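Local coordinates for alternansucrase (Leuconostoc mesenteroides, PDB 6HVG), which is a large family 70 glycoside hydrolase, with a TIM-barrel-type catalytic region, a bound calcium ion and flanking repeats of the choline-binding type, at residues 278-281 / 282-285; 327-330 / 331-335. All coordinates share one frame; numbering follows the deposited sequence.

In the fold
Both contacts lie early in the modelled chain, inside two choline-binding-type repeat ranges and well away from the centre of the molecule. Interaction 1 comes first. It closes the short loop 280-285, which joins strand 277-279 to strand 286-293 in a four-stranded antiparallel sheet. The chain then runs through strands 296-300, 310-313 and 319-322. Interaction 2 follows in the connection from strand 319-322 to strand 333-335. There it fixes a bend where the chain enters strand 333-335, which pairs with 338-342 in a two-stranded hairpin. The contacts follow in series and neither nest nor cross. The centres of interactions 1 and 2 are 29 Å apart. The nearest atoms of interactions 1 and 2 are about 16 Å apart and do not touch.

Interaction 1 of 2, residues 278-281 / 282-285; sequences YFAP and NTGN
Asn285 O is gripped from the side of strand 277-279 by two groups. Ala280 N donates a hydrogen bond to it at 2.9 Å, with an N-H...O angle of 152°. Phe279 CA adds a CA-H...O contact to Asn285 O at 3.5 Å. Together they close the loop of a beta hairpin between strands 277-279 and 286-293. Further into the loop, Ala280 O faces Gly284. The bond from Gly284 N to Ala280 O is weak, 3.1 Å long and bent. Gly284 CA also lies near this oxygen. Gly284 has a positive phi of 82°, where the chain turns back toward the second strand.

Thr283 forms an ST turn: its OG1 accepts from Asn285 N at 2.9 Å. With chi1 at 69°, OG1 points back to the chain, within reach of Asn285 N. Ala280 CB rests against the same OG1 at 3.3 Å. Gly284 O meets the edge of the Phe279 ring, near its plane, 3.2 Å from Phe279 CD1. Phe279 is buried, against Leu248 and Tyr257. The CB of Asn285 is directed away from 278-281, and its side-chain OD1 accepts from Gln256 NE2. The loop is therefore held mainly by backbone polar groups, with one threonine hydroxyl taking the backbone N-H of Asn285.

Interaction 2 of 2, residues 327-330 / 331-335; sequences VMLT and GLQTI
Gln333 reaches back across a bend to Thr330, just before the beta hairpin of strands 333-335 and 338-342, in a choline-binding-type repeat. The tight part of the contact is this side-chain-to-backbone bond. Gln333 NE2 donates to Thr330 O at 3.1 Å, with an N-H...O angle of 159°. The donor lies nearly in line with the carbonyl, at a C=O...N angle of 167°. The oxygen is close to the plane of the Gln333 amide. A chi2 of -66° curls the glutamine so that its amide turns back to Thr330.

Leu329 packs on the same amide, and the two side chains run roughly perpendicular. Leu329 also rests on Tyr321 and Leu342, and Gln333 touches Leu342 as well. This inner side thus links strand 319-322 to the hairpin. Backbone hydrogen bonds join Leu329 to Tyr321 and Gln333 to Tyr340.

The outer side is looser. Thr330 is exposed, and its CB is directed away from 331-335, though it still touches Gly331. Leu332 also points away, at the corner of the chain, and meets Tyr341 and Phe356. Gly331, at positive phi, links the two. On the inner side, Leu329 CD1 sits over one face of the carboxamide, 3.8 Å from Gln333 CD.

Interaction 1 of 2, residues 278-281 / 282-285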
# COMPACT_ATOMS: atom_id res chain seq x y z
N TYR A 278 -17.53 44.05 -9.66
CA TYR A 278 -17.15 43.11 -8.63
C TYR A 278 -15.87 42.44 -9.07
O TYR A 278 -15.69 42.13 -10.26
CB TYR A 278 -18.24 42.06 -8.42
CG TYR A 278 -18.02 41.22 -7.19
CD1 TYR A 278 -17.29 40.02 -7.23
CD2 TYR A 278 -18.52 41.64 -5.98
CE1 TYR A 278 -17.11 39.26 -6.08
CE2 TYR A 278 -18.33 40.89 -4.82
CZ TYR A 278 -17.64 39.71 -4.88
OH TYR A 278 -17.48 38.98 -3.74
N PHE A 279 -14.97 42.22 -8.12
CA PHE A 279 -13.71 41.56 -8.40
C PHE A 279 -13.61 40.28 -7.61
O PHE A 279 -13.95 40.26 -6.43
CB PHE A 279 -12.55 42.49 -8.06
CG PHE A 279 -12.52 43.72 -8.90
CD1 PHE A 279 -11.85 43.72 -10.09
CD2 PHE A 279 -13.20 44.87 -8.50
CE1 PHE A 279 -11.83 44.85 -10.89
CE2 PHE A 279 -13.18 46.01 -9.29
CZ PHE A 279 -12.50 45.99 -10.50
N ALA A 280 -13.12 39.23 -8.26
CA ALA A 280 -13.14 37.89 -7.69
C ALA A 280 -12.26 37.70 -6.44
O ALA A 280 -11.26 38.39 -6.27
CB ALA A 280 -12.74 36.89 -8.75
N PRO A 281 -12.64 36.76 -5.55
CA PRO A 281 -11.97 36.55 -4.28
C PRO A 281 -10.50 36.20 -4.30
O PRO A 281 -9.76 36.65 -3.41
CB PRO A 281 -12.74 35.37 -3.68
CG PRO A 281 -14.11 35.56 -4.17
CD PRO A 281 -14.00 36.17 -5.53
N ASN A 282 -10.07 35.38 -5.25
CA ASN A 282 -8.64 35.02 -5.27
C ASN A 282 -7.86 35.61 -6.42
O ASN A 282 -6.76 36.10 -6.24
CB ASN A 282 -8.48 33.50 -5.23
CG ASN A 282 -9.01 32.91 -3.93
OD1 ASN A 282 -8.91 33.53 -2.88
ND2 ASN A 282 -9.61 31.72 -4.02
N THR A 283 -8.46 35.59 -7.61
CA THR A 283 -7.81 36.14 -8.78
C THR A 283 -7.85 37.66 -8.75
O THR A 283 -6.89 38.32 -9.16
CB THR A 283 -8.49 35.67 -10.08
OG1 THR A 283 -9.78 36.26 -10.18
CG2 THR A 283 -8.63 34.14 -10.12
N GLY A 284 -8.97 38.20 -8.29
CA GLY A 284 -9.19 39.64 -8.36
C GLY A 284 -9.70 40.08 -9.71
O GLY A 284 -9.73 41.26 -9.98
N ASN A 285 -10.13 39.13 -10.55
CA ASN A 285 -10.59 39.46 -11.90
C ASN A 285 -12.05 39.89 -11.92
O ASN A 285 -12.87 39.43 -11.11
CB ASN A 285 -10.41 38.25 -12.81
CG ASN A 285 -8.97 37.77 -12.88
OD1 ASN A 285 -8.03 38.53 -12.65
ND2 ASN A 285 -8.78 36.52 -13.21

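Interaction 2 of 2, residues 327-330 / 331-335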
# COMPACT_ATOMS: atom_id res chain seq x y z
N VAL A 327 -35.21 43.96 -12.42
CA VAL A 327 -35.64 43.05 -11.35
C VAL A 327 -35.55 41.60 -11.80
O VAL A 327 -35.99 41.27 -12.91
CB VAL A 327 -37.10 43.35 -10.91
CG1 VAL A 327 -37.55 42.38 -9.82
CG2 VAL A 327 -37.24 44.80 -10.46
N MET A 328 -35.01 40.73 -10.95
CA MET A 328 -34.86 39.31 -11.27
C MET A 328 -36.23 38.65 -11.46
O MET A 328 -37.17 38.91 -10.71
CB MET A 328 -34.07 38.58 -10.18
CG MET A 328 -34.94 37.75 -9.25
SD MET A 328 -34.02 36.72 -8.12
CE MET A 328 -35.33 36.22 -7.00
N LEU A 329 -36.32 37.79 -12.46
CA LEU A 329 -37.54 37.05 -12.74
C LEU A 329 -37.56 35.70 -12.02
O LEU A 329 -36.53 35.12 -11.69
CB LEU A 329 -37.70 36.85 -14.26
CG LEU A 329 -38.14 38.06 -15.11
CD1 LEU A 329 -38.37 37.64 -16.56
CD2 LEU A 329 -39.40 38.71 -14.56
N THR A 330 -38.77 35.21 -11.81
CA THR A 330 -39.03 33.94 -11.12
C THR A 330 -39.94 33.07 -11.99
O THR A 330 -40.62 33.54 -12.89
CB THR A 330 -39.73 34.16 -9.75
OG1 THR A 330 -40.03 32.89 -9.17
CG2 THR A 330 -41.05 34.95 -9.88
N GLY A 331 -39.93 31.78 -11.71
CA GLY A 331 -40.91 30.89 -12.31
C GLY A 331 -40.66 30.58 -13.77
O GLY A 331 -39.57 30.79 -14.30
N LEU A 332 -41.71 30.11 -14.42
CA LEU A 332 -41.64 29.74 -15.82
C LEU A 332 -41.66 30.99 -16.69
O LEU A 332 -42.58 31.80 -16.58
CB LEU A 332 -42.84 28.85 -16.15
CG LEU A 332 -42.68 27.70 -17.13
CD1 LEU A 332 -41.78 26.61 -16.55
CD2 LEU A 332 -44.05 27.11 -17.46
N GLN A 333 -40.65 31.15 -17.54
CA GLN A 333 -40.53 32.32 -18.42
C GLN A 333 -40.17 31.99 -19.87
O GLN A 333 -39.25 31.24 -20.13
CB GLN A 333 -39.45 33.27 -17.90
CG GLN A 333 -39.75 33.88 -16.55
CD GLN A 333 -40.94 34.80 -16.56
OE1 GLN A 333 -41.19 35.53 -17.53
NE2 GLN A 333 -41.69 34.78 -15.47
N THR A 334 -40.89 32.60 -20.80
CA THR A 334 -40.65 32.44 -22.22
C THR A 334 -39.94 33.68 -22.71
O THR A 334 -40.54 34.74 -22.73
CB THR A 334 -41.97 32.26 -23.02
OG1 THR A 334 -42.63 31.07 -22.58
CG2 THR A 334 -41.69 32.16 -24.52
N ILE A 335 -38.68 33.55 -23.11
CA ILE A 335 -37.98 34.69 -23.72
C ILE A 335 -37.28 34.26 -25.01
O ILE A 335 -36.76 33.15 -25.11
CB ILE A 335 -36.99 35.35 -22.72
CG1 ILE A 335 -35.78 34.49 -22.51
CG2 ILE A 335 -37.65 35.57 -21.36
CD1 ILE A 335 -34.81 35.08 -21.52